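Local structure of hypothetical protein (Legionella pneumophila subsp. pneumophila, 4KH9) at residues A[51-56]-A[60-65]; A[84-89]-A[96-101]; A[103-108]-A[112-117]. The protein is of unknown function but is a three-domain member of the DUF4785 family that binds calcium ions. One frame throughout, in Å; residues are numbered along the deposited sequence.

Interaction 1: A[51-56]-A[60-65]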
loop_
_atom_site.group_PDB
_atom_site.type_symbol
_atom_site.label_atom_id
_atom_site.label_comp_id
_atom_site.label_asym_id
_atom_site.label_seq_id
_atom_site.Cartn_x
_atom_site.Cartn_y
_atom_site.Cartn_z
ATOM N N GLU A 51 3.386 2.969 -17.058
ATOM C CA GLU A 51 3.787 4.358 -17.256
ATOM C C GLU A 51 2.675 5.178 -17.871
ATOM O O GLU A 51 1.823 4.655 -18.593
ATOM C CB GLU A 51 5.047 4.501 -18.117
ATOM C CG GLU A 51 4.925 4.022 -19.567
ATOM C CD GLU A 51 6.190 4.224 -20.378
ATOM O OE1 GLU A 51 7.049 5.033 -19.960
ATOM O OE2 GLU A 51 6.302 3.604 -21.457
ATOM N N ARG A 52 2.723 6.486 -17.599
ATOM C CA ARG A 52 1.827 7.471 -18.169
ATOM C C ARG A 52 2.501 8.008 -19.378
ATOM O O ARG A 52 3.679 8.319 -19.324
ATOM C CB ARG A 52 1.510 8.591 -17.150
ATOM C CG ARG A 52 0.799 8.085 -15.912
ATOM C CD ARG A 52 0.213 9.205 -15.097
ATOM N NE ARG A 52 -0.853 8.701 -14.231
ATOM C CZ ARG A 52 -1.670 9.469 -13.519
ATOM N NH1 ARG A 52 -1.549 10.791 -13.554
ATOM N NH2 ARG A 52 -2.616 8.922 -12.766
ATOM N N ILE A 53 1.791 8.088 -20.478
ATOM C CA ILE A 53 2.324 8.594 -21.733
ATOM C C ILE A 53 1.344 9.631 -22.314
ATOM O O ILE A 53 0.142 9.556 -22.062
ATOM C CB ILE A 53 2.634 7.468 -22.771
ATOM C CG1 ILE A 53 1.354 6.809 -23.285
ATOM C CG2 ILE A 53 3.640 6.422 -22.244
ATOM C CD1 ILE A 53 1.436 6.403 -24.598
ATOM N N SER A 54 1.858 10.564 -23.103
ATOM C CA SER A 54 1.015 11.568 -23.728
ATOM C C SER A 54 0.693 11.178 -25.143
ATOM O O SER A 54 1.366 10.332 -25.722
ATOM C CB SER A 54 1.711 12.927 -23.707
ATOM O OG SER A 54 2.824 12.907 -24.583
ATOM N N LEU A 55 -0.302 11.843 -25.723
ATOM C CA LEU A 55 -0.668 11.687 -27.119
ATOM C C LEU A 55 0.530 12.104 -28.020
ATOM O O LEU A 55 0.788 11.445 -29.012
ATOM C CB LEU A 55 -1.916 12.539 -27.386
ATOM C CG LEU A 55 -2.569 12.417 -28.745
ATOM C CD1 LEU A 55 -3.026 10.961 -29.051
ATOM C CD2 LEU A 55 -3.720 13.381 -28.854
ATOM N N GLU A 56 1.324 13.120 -27.600
ATOM C CA GLU A 56 2.534 13.567 -28.315
ATOM C C GLU A 56 3.581 12.436 -28.367
ATOM O O GLU A 56 4.272 12.297 -29.362
ATOM C CB GLU A 56 3.158 14.834 -27.667
ATOM C CG GLU A 56 2.345 16.121 -27.825
ATOM C CD GLU A 56 1.133 16.282 -26.922
ATOM O OE1 GLU A 56 0.921 15.433 -26.028
ATOM O OE2 GLU A 56 0.396 17.276 -27.101
ATOM N N ARG A 60 4.952 10.081 -31.877
ATOM C CA ARG A 60 6.361 9.795 -32.179
ATOM C C ARG A 60 6.648 8.286 -32.042
ATOM O O ARG A 60 7.528 7.762 -32.721
ATOM C CB ARG A 60 7.270 10.613 -31.241
ATOM C CG ARG A 60 7.211 12.119 -31.517
ATOM C CD ARG A 60 7.989 12.901 -30.487
ATOM N NE ARG A 60 9.242 13.451 -31.016
ATOM C CZ ARG A 60 9.422 14.728 -31.344
ATOM N NH1 ARG A 60 8.433 15.603 -31.202
ATOM N NH2 ARG A 60 10.593 15.140 -31.809
ATOM N N GLY A 61 5.907 7.615 -31.162
ATOM C CA GLY A 61 6.076 6.193 -30.892
ATOM C C GLY A 61 6.658 5.968 -29.524
ATOM O O GLY A 61 7.600 6.647 -29.118
ATOM N N VAL A 62 6.074 5.048 -28.799
ATOM C CA VAL A 62 6.431 4.691 -27.426
ATOM C C VAL A 62 7.040 3.284 -27.410
ATOM O O VAL A 62 6.467 2.359 -27.986
ATOM C CB VAL A 62 5.144 4.804 -26.534
ATOM C CG1 VAL A 62 5.288 4.062 -25.214
ATOM C CG2 VAL A 62 4.804 6.280 -26.287
ATOM N N ILE A 63 8.158 3.111 -26.691
ATOM C CA ILE A 63 8.812 1.819 -26.588
ATOM C C ILE A 63 8.071 0.930 -25.608
ATOM O O ILE A 63 7.881 1.309 -24.454
ATOM C CB ILE A 63 10.310 1.965 -26.189
ATOM C CG1 ILE A 63 11.116 2.641 -27.339
ATOM C CG2 ILE A 63 10.931 0.586 -25.764
ATOM C CD1 ILE A 63 12.413 3.297 -26.918
ATOM N N ILE A 64 7.677 -0.271 -26.081
ATOM C CA ILE A 64 7.114 -1.337 -25.267
ATOM C C ILE A 64 8.228 -2.384 -25.212
ATOM O O ILE A 64 8.537 -2.971 -26.248
ATOM C CB ILE A 64 5.758 -1.876 -25.800
ATOM C CG1 ILE A 64 4.674 -0.768 -25.800
ATOM C CG2 ILE A 64 5.315 -3.123 -24.996
ATOM C CD1 ILE A 64 3.354 -1.184 -26.443
ATOM N N SER A 65 8.877 -2.558 -24.044
ATOM C CA SER A 65 10.007 -3.474 -23.913
ATOM C C SER A 65 9.591 -4.748 -23.182
ATOM O O SER A 65 8.979 -4.695 -22.118
ATOM C CB SER A 65 11.164 -2.788 -23.181
ATOM O OG SER A 65 10.780 -2.409 -21.870
HETATM O O HOH W 1 5.849 1.287 -22.763
#
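Chi1 of 68° sets CG1 of Ile-53 between its own backbone N and carbonyl carbon, and Val-62 answers with CG1 anti to its N (162°), leaving CG2 beside that N. The two branched side chains meet obliquely by their methyls, Ile-53 CD1 to Val-62 CG2 at 3.8 Å and Ile-53 CG2 to Val-62 CG1 at 4.1 Å, both residues buried. Glu-51, extended beyond CG, points against Val-62 from the opposite direction, its OE2 lying 3.9 Å from Val-62 CG1. A water joins the strands here, donating to Glu-51 OE2 at 2.7 Å and to the backbone Ile-63 O at 2.6 Å. The other carboxylate oxygen, OE1, forms a salt bridge with Arg-254 of strand 251-264, and a bound calcium ion lies about 9 Å from the Glu-51 side chain. The helical turn that connects the strands closes with a weak bond from Arg-60 N to Glu-56 O, 3.4 Å, while Arg-60 CG rests against the same oxygen. Strand axes 9.9 Å apart, running nearly antiparallel at 153° without backbone pairing, are consistent with sandwich-like packing of edge strands from two sheets, linked by the short helix 55-60.

Interaction 2: A[84-89]-A[96-101]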
loop_
_atom_site.group_PDB
_atom_site.type_symbol
_atom_site.label_atom_id
_atom_site.label_comp_id
_atom_site.label_asym_id
_atom_site.label_seq_id
_atom_site.Cartn_x
_atom_site.Cartn_y
_atom_site.Cartn_z
ATOM N N PRO A 84 -6.677 6.605 -29.675
ATOM C CA PRO A 84 -6.499 6.667 -31.132
ATOM C C PRO A 84 -6.453 5.279 -31.734
ATOM O O PRO A 84 -6.331 4.305 -30.977
ATOM C CB PRO A 84 -5.137 7.356 -31.295
ATOM C CG PRO A 84 -4.664 7.718 -29.921
ATOM C CD PRO A 84 -5.410 6.892 -28.960
ATOM N N GLU A 85 -6.518 5.174 -33.077
ATOM C CA GLU A 85 -6.275 3.896 -33.772
ATOM C C GLU A 85 -4.792 3.655 -33.636
ATOM O O GLU A 85 -4.007 4.581 -33.887
ATOM C CB GLU A 85 -6.727 3.945 -35.241
ATOM C CG GLU A 85 -8.087 3.335 -35.502
ATOM C CD GLU A 85 -8.535 3.416 -36.951
ATOM O OE1 GLU A 85 -7.692 3.224 -37.860
ATOM O OE2 GLU A 85 -9.746 3.637 -37.176
ATOM N N LEU A 86 -4.396 2.486 -33.156
ATOM C CA LEU A 86 -3.011 2.258 -32.840
ATOM C C LEU A 86 -2.313 1.287 -33.771
ATOM O O LEU A 86 -2.902 0.333 -34.272
ATOM C CB LEU A 86 -2.895 1.730 -31.377
ATOM C CG LEU A 86 -3.356 2.723 -30.249
ATOM C CD1 LEU A 86 -3.517 2.005 -28.923
ATOM C CD2 LEU A 86 -2.402 3.929 -30.081
ATOM N N LEU A 87 -1.009 1.520 -33.933
ATOM C CA LEU A 87 -0.092 0.676 -34.698
ATOM C C LEU A 87 0.986 0.149 -33.767
ATOM O O LEU A 87 1.274 0.769 -32.733
ATOM C CB LEU A 87 0.549 1.450 -35.872
ATOM C CG LEU A 87 -0.393 2.096 -36.894
ATOM C CD1 LEU A 87 0.356 3.103 -37.764
ATOM C CD2 LEU A 87 -1.076 1.048 -37.760
ATOM N N ILE A 88 1.603 -0.953 -34.145
ATOM C CA ILE A 88 2.702 -1.500 -33.367
ATOM C C ILE A 88 3.802 -2.003 -34.335
ATOM O O ILE A 88 3.546 -2.718 -35.312
ATOM C CB ILE A 88 2.258 -2.590 -32.344
ATOM C CG1 ILE A 88 3.397 -2.937 -31.342
ATOM C CG2 ILE A 88 1.619 -3.812 -33.025
ATOM C CD1 ILE A 88 2.956 -3.722 -30.043
ATOM N N LYS A 89 5.022 -1.611 -34.027
ATOM C CA LYS A 89 6.200 -2.022 -34.758
ATOM C C LYS A 89 6.858 -3.125 -33.934
ATOM O O LYS A 89 7.133 -2.942 -32.758
ATOM C CB LYS A 89 7.102 -0.805 -34.996
ATOM C CG LYS A 89 8.093 -0.965 -36.139
ATOM C CD LYS A 89 8.856 0.331 -36.330
ATOM C CE LYS A 89 9.678 0.336 -37.599
ATOM N NZ LYS A 89 10.419 1.617 -37.777
ATOM N N LEU A 96 2.417 -3.093 -37.850
ATOM C CA LEU A 96 1.115 -3.736 -37.897
ATOM C C LEU A 96 0.010 -2.935 -37.244
ATOM O O LEU A 96 0.274 -2.291 -36.226
ATOM C CB LEU A 96 1.205 -5.080 -37.133
ATOM C CG LEU A 96 2.159 -6.142 -37.625
ATOM C CD1 LEU A 96 2.410 -7.163 -36.516
ATOM C CD2 LEU A 96 1.632 -6.804 -38.891
ATOM N N PRO A 97 -1.272 -3.082 -37.700
ATOM C CA PRO A 97 -2.390 -2.563 -36.888
ATOM C C PRO A 97 -2.309 -3.290 -35.534
ATOM O O PRO A 97 -1.926 -4.464 -35.533
ATOM C CB PRO A 97 -3.628 -2.928 -37.720
ATOM C CG PRO A 97 -3.097 -3.207 -39.112
ATOM C CD PRO A 97 -1.782 -3.866 -38.843
ATOM N N LEU A 98 -2.567 -2.620 -34.400
ATOM C CA LEU A 98 -2.380 -3.246 -33.074
ATOM C C LEU A 98 -3.051 -4.638 -32.967
ATOM O O LEU A 98 -2.420 -5.583 -32.489
ATOM C CB LEU A 98 -2.884 -2.333 -31.954
ATOM C CG LEU A 98 -2.540 -2.735 -30.505
ATOM C CD1 LEU A 98 -1.020 -2.847 -30.278
ATOM C CD2 LEU A 98 -3.125 -1.728 -29.515
ATOM N N LYS A 99 -4.292 -4.761 -33.456
ATOM C CA LYS A 99 -5.070 -6.011 -33.454
ATOM C C LYS A 99 -4.327 -7.191 -34.106
ATOM O O LYS A 99 -4.502 -8.319 -33.655
ATOM C CB LYS A 99 -6.410 -5.816 -34.185
ATOM C CG LYS A 99 -7.466 -5.181 -33.330
ATOM C CD LYS A 99 -8.730 -4.993 -34.139
ATOM C CE LYS A 99 -9.679 -4.022 -33.485
ATOM N NZ LYS A 99 -10.693 -3.548 -34.459
ATOM N N GLU A 100 -3.485 -6.932 -35.143
ATOM C CA GLU A 100 -2.728 -7.970 -35.857
ATOM C C GLU A 100 -1.539 -8.530 -35.041
ATOM O O GLU A 100 -1.004 -9.573 -35.409
ATOM C CB GLU A 100 -2.240 -7.445 -37.217
ATOM C CG GLU A 100 -3.415 -7.291 -38.171
ATOM C CD GLU A 100 -3.101 -7.005 -39.621
ATOM O OE1 GLU A 100 -1.976 -7.318 -40.071
ATOM O OE2 GLU A 100 -4.012 -6.517 -40.323
ATOM N N ALA A 101 -1.175 -7.895 -33.923
ATOM C CA ALA A 101 -0.146 -8.395 -33.004
ATOM C C ALA A 101 -0.753 -9.363 -31.985
ATOM O O ALA A 101 0.002 -9.998 -31.264
ATOM C CB ALA A 101 0.544 -7.241 -32.279
#
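A beta hairpin brings Ile-88 of strand 86-89 against Leu-96 of strand 95-97 as an antiparallel hydrogen-bonded pair. Two backbone bonds close this pair, Ile-88 N to Leu-96 O and Leu-96 N to Ile-88 O, both 2.8 Å. The next pair, Leu-87 with Pro-97, is non-hydrogen-bonded, a position where the proline's lack of an N-H costs no bond across the hairpin. Its side chains diverge, yet Leu-87 CD2 reaches back to Pro-97 CA at 3.9 Å. A third bond, Leu-98 N to Leu-86 O, is 3.0 Å long, with the donor tilted 34° from the carbonyl plane. Helical backbone angles begin at Leu-98 and run to Ala-101, whose N returns to Leu-98 O.

This bend brings apolar groups against the side chains of strand 86-89. Leu-98, with CG anti to its backbone N (chi1 -170°), spreads its two methyls between two partners: CD2 lies 3.8 Å from Leu-86 CD1, the two leucines side by side and pointing the same way, while CD1 meets Ile-88 CB at 3.9 Å. Beyond it Ile-88 CG2 touches Ala-101 CB at 3.7 Å. Leu-86, Ile-88, Leu-98 and Ala-101 are all buried.

Strand 95-97 is an outermost strand of its four-stranded sheet, whereas strand 86-89 is also bonded to strand 135-140, Leu-87 pairing with Lys-139. Ile-88 packs on Phe-136 and Leu-98 on Leu-138 of that strand. Leu-98 and Ala-101 also meet Leu-125 of strand 123-126, which belongs to another sheet, and Leu-86 lies against Leu-58 of helix 55-60.

Interaction 3: A[103-108]-A[112-117]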
loop_
_atom_site.group_PDB
_atom_site.type_symbol
_atom_site.label_atom_id
_atom_site.label_comp_id
_atom_site.label_asym_id
_atom_site.label_seq_id
_atom_site.Cartn_x
_atom_site.Cartn_y
_atom_site.Cartn_z
ATOM N N SER A 103 -3.707 -12.670 -31.098
ATOM C CA SER A 103 -4.063 -13.919 -31.798
ATOM C C SER A 103 -5.211 -13.735 -32.769
ATOM O O SER A 103 -5.999 -12.812 -32.621
ATOM C CB SER A 103 -4.443 -15.020 -30.809
ATOM O OG SER A 103 -5.613 -14.709 -30.066
ATOM N N LEU A 104 -5.348 -14.687 -33.707
ATOM C CA LEU A 104 -6.441 -14.762 -34.664
ATOM C C LEU A 104 -7.773 -14.850 -33.876
ATOM O O LEU A 104 -8.726 -14.134 -34.180
ATOM C CB LEU A 104 -6.228 -15.962 -35.602
ATOM C CG LEU A 104 -7.220 -16.048 -36.799
ATOM C CD1 LEU A 104 -6.918 -14.942 -37.844
ATOM C CD2 LEU A 104 -7.171 -17.413 -37.465
ATOM N N TYR A 105 -7.768 -15.638 -32.786
ATOM C CA TYR A 105 -8.884 -15.807 -31.863
ATOM C C TYR A 105 -9.355 -14.446 -31.308
ATOM O O TYR A 105 -10.552 -14.197 -31.315
ATOM C CB TYR A 105 -8.474 -16.752 -30.704
ATOM C CG TYR A 105 -9.353 -16.633 -29.479
ATOM C CD1 TYR A 105 -10.628 -17.200 -29.451
ATOM C CD2 TYR A 105 -8.917 -15.953 -28.346
ATOM C CE1 TYR A 105 -11.455 -17.062 -28.339
ATOM C CE2 TYR A 105 -9.734 -15.814 -27.225
ATOM C CZ TYR A 105 -11.001 -16.376 -27.224
ATOM O OH TYR A 105 -11.800 -16.271 -26.115
ATOM N N ASN A 106 -8.421 -13.587 -30.801
ATOM C CA ASN A 106 -8.753 -12.266 -30.255
ATOM C C ASN A 106 -9.216 -11.273 -31.349
ATOM O O ASN A 106 -9.960 -10.339 -31.039
ATOM C CB ASN A 106 -7.586 -11.674 -29.468
ATOM C CG ASN A 106 -7.506 -12.293 -28.110
ATOM O OD1 ASN A 106 -8.333 -12.016 -27.246
ATOM N ND2 ASN A 106 -6.607 -13.233 -27.930
ATOM N N GLN A 107 -8.818 -11.498 -32.613
ATOM C CA GLN A 107 -9.205 -10.657 -33.754
ATOM C C GLN A 107 -10.566 -11.029 -34.304
ATOM O O GLN A 107 -11.120 -10.294 -35.126
ATOM C CB GLN A 107 -8.175 -10.817 -34.890
ATOM C CG GLN A 107 -6.801 -10.271 -34.564
ATOM C CD GLN A 107 -5.839 -10.595 -35.658
ATOM O OE1 GLN A 107 -6.054 -10.266 -36.826
ATOM N NE2 GLN A 107 -4.736 -11.219 -35.301
ATOM N N ASP A 108 -11.064 -12.213 -33.919
ATOM C CA ASP A 108 -12.299 -12.776 -34.441
ATOM C C ASP A 108 -13.492 -12.241 -33.681
ATOM O O ASP A 108 -13.590 -12.426 -32.463
ATOM C CB ASP A 108 -12.231 -14.314 -34.352
ATOM C CG ASP A 108 -13.190 -15.071 -35.240
ATOM O OD1 ASP A 108 -14.167 -14.461 -35.720
ATOM O OD2 ASP A 108 -12.952 -16.262 -35.472
ATOM N N GLY A 112 -17.967 -14.837 -29.757
ATOM C CA GLY A 112 -18.985 -14.525 -28.757
ATOM C C GLY A 112 -18.466 -14.365 -27.342
ATOM O O GLY A 112 -18.609 -13.292 -26.750
ATOM N N ASN A 113 -17.868 -15.440 -26.785
ATOM C CA ASN A 113 -17.298 -15.464 -25.428
ATOM C C ASN A 113 -16.027 -14.602 -25.347
ATOM O O ASN A 113 -15.682 -14.128 -24.259
ATOM C CB ASN A 113 -16.992 -16.904 -24.990
ATOM N N ASN A 114 -15.348 -14.406 -26.504
ATOM C CA ASN A 114 -14.135 -13.599 -26.688
ATOM C C ASN A 114 -14.463 -12.102 -26.492
ATOM O O ASN A 114 -15.400 -11.601 -27.125
ATOM C CB ASN A 114 -13.553 -13.866 -28.094
ATOM C CG ASN A 114 -12.477 -12.931 -28.600
ATOM O OD1 ASN A 114 -11.601 -12.468 -27.857
ATOM N ND2 ASN A 114 -12.471 -12.704 -29.910
ATOM N N PRO A 115 -13.727 -11.371 -25.622
ATOM C CA PRO A 115 -14.040 -9.938 -25.440
ATOM C C PRO A 115 -13.541 -9.072 -26.603
ATOM O O PRO A 115 -12.518 -9.401 -27.210
ATOM C CB PRO A 115 -13.307 -9.581 -24.140
ATOM C CG PRO A 115 -12.153 -10.538 -24.076
ATOM C CD PRO A 115 -12.586 -11.798 -24.776
ATOM N N LEU A 116 -14.246 -7.959 -26.908
ATOM C CA LEU A 116 -13.797 -6.992 -27.922
ATOM C C LEU A 116 -12.698 -6.147 -27.235
ATOM O O LEU A 116 -12.937 -5.017 -26.794
ATOM C CB LEU A 116 -14.993 -6.155 -28.449
ATOM C CG LEU A 116 -14.846 -5.480 -29.831
ATOM C CD1 LEU A 116 -14.858 -6.511 -30.968
ATOM C CD2 LEU A 116 -15.980 -4.514 -30.081
ATOM N N ALA A 117 -11.514 -6.773 -27.063
ATOM C CA ALA A 117 -10.363 -6.302 -26.290
ATOM C C ALA A 117 -9.707 -5.017 -26.838
ATOM O O ALA A 117 -9.046 -4.322 -26.062
ATOM C CB ALA A 117 -9.328 -7.400 -26.195
HETATM O O HOH W 2 -10.140 -9.796 -28.186
#
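Van der Waals packing pairs Tyr-105 with Asn-114, a poorly ordered residue. Chi1 of 160° swings the Tyr-105 ring away from its own backbone N and toward Asn-114, whose CG sits over one ring face, offset toward the rim. The two side chains slide past each other in opposite directions, with amide and ring planes 33° apart; CB of Asn-114 is 3.6 Å from Tyr-105 OH. Val-111, in the loop between the segments, also touches Tyr-105.

One direct polar link is a weak bond from Asn-114 ND2 to Asp-108 O, 2.8 Å at a bent N-H angle of 123°. Tyr-105 O is equally near ND2, but the angle is too poor for a hydrogen bond. A water lies 2.9 Å from Asn-106 O and 2.6 Å from Pro-115 O, placed to bridge the two backbones, although it has more acceptors within reach than protons to give.

Within residues 103-108, Ser-103 OG caps Asn-106 N at 3.1 Å; in residues 112-117, Leu-116 is the centre of an inverse gamma turn. The arrangement is that of an N-capped, weakly bonded helical turn against a surface loop, joined through an asparagine amide and backbone carbonyls.

All three contacts lie in the N-terminal domain, following one another along the chain. Interactions 1 and 2 reach the same sheet, at its two outermost strands, and touch through Leu-55 and Pro-84. Both mix buried aliphatic side chains with more exposed parts, but interaction 2 is a true hairpin with regular backbone bonds, whereas interaction 1 joins strands of different sheets by methyl packing and a water. Interaction 3 is a surface contact without buried residues, resting on a tyrosine face and weak polar links. It adjoins interaction 2, where Gln-107 packs on Lys-99 and Glu-100, and stays clear of interaction 1. Among the three, interaction 1 alone lies near a calcium site.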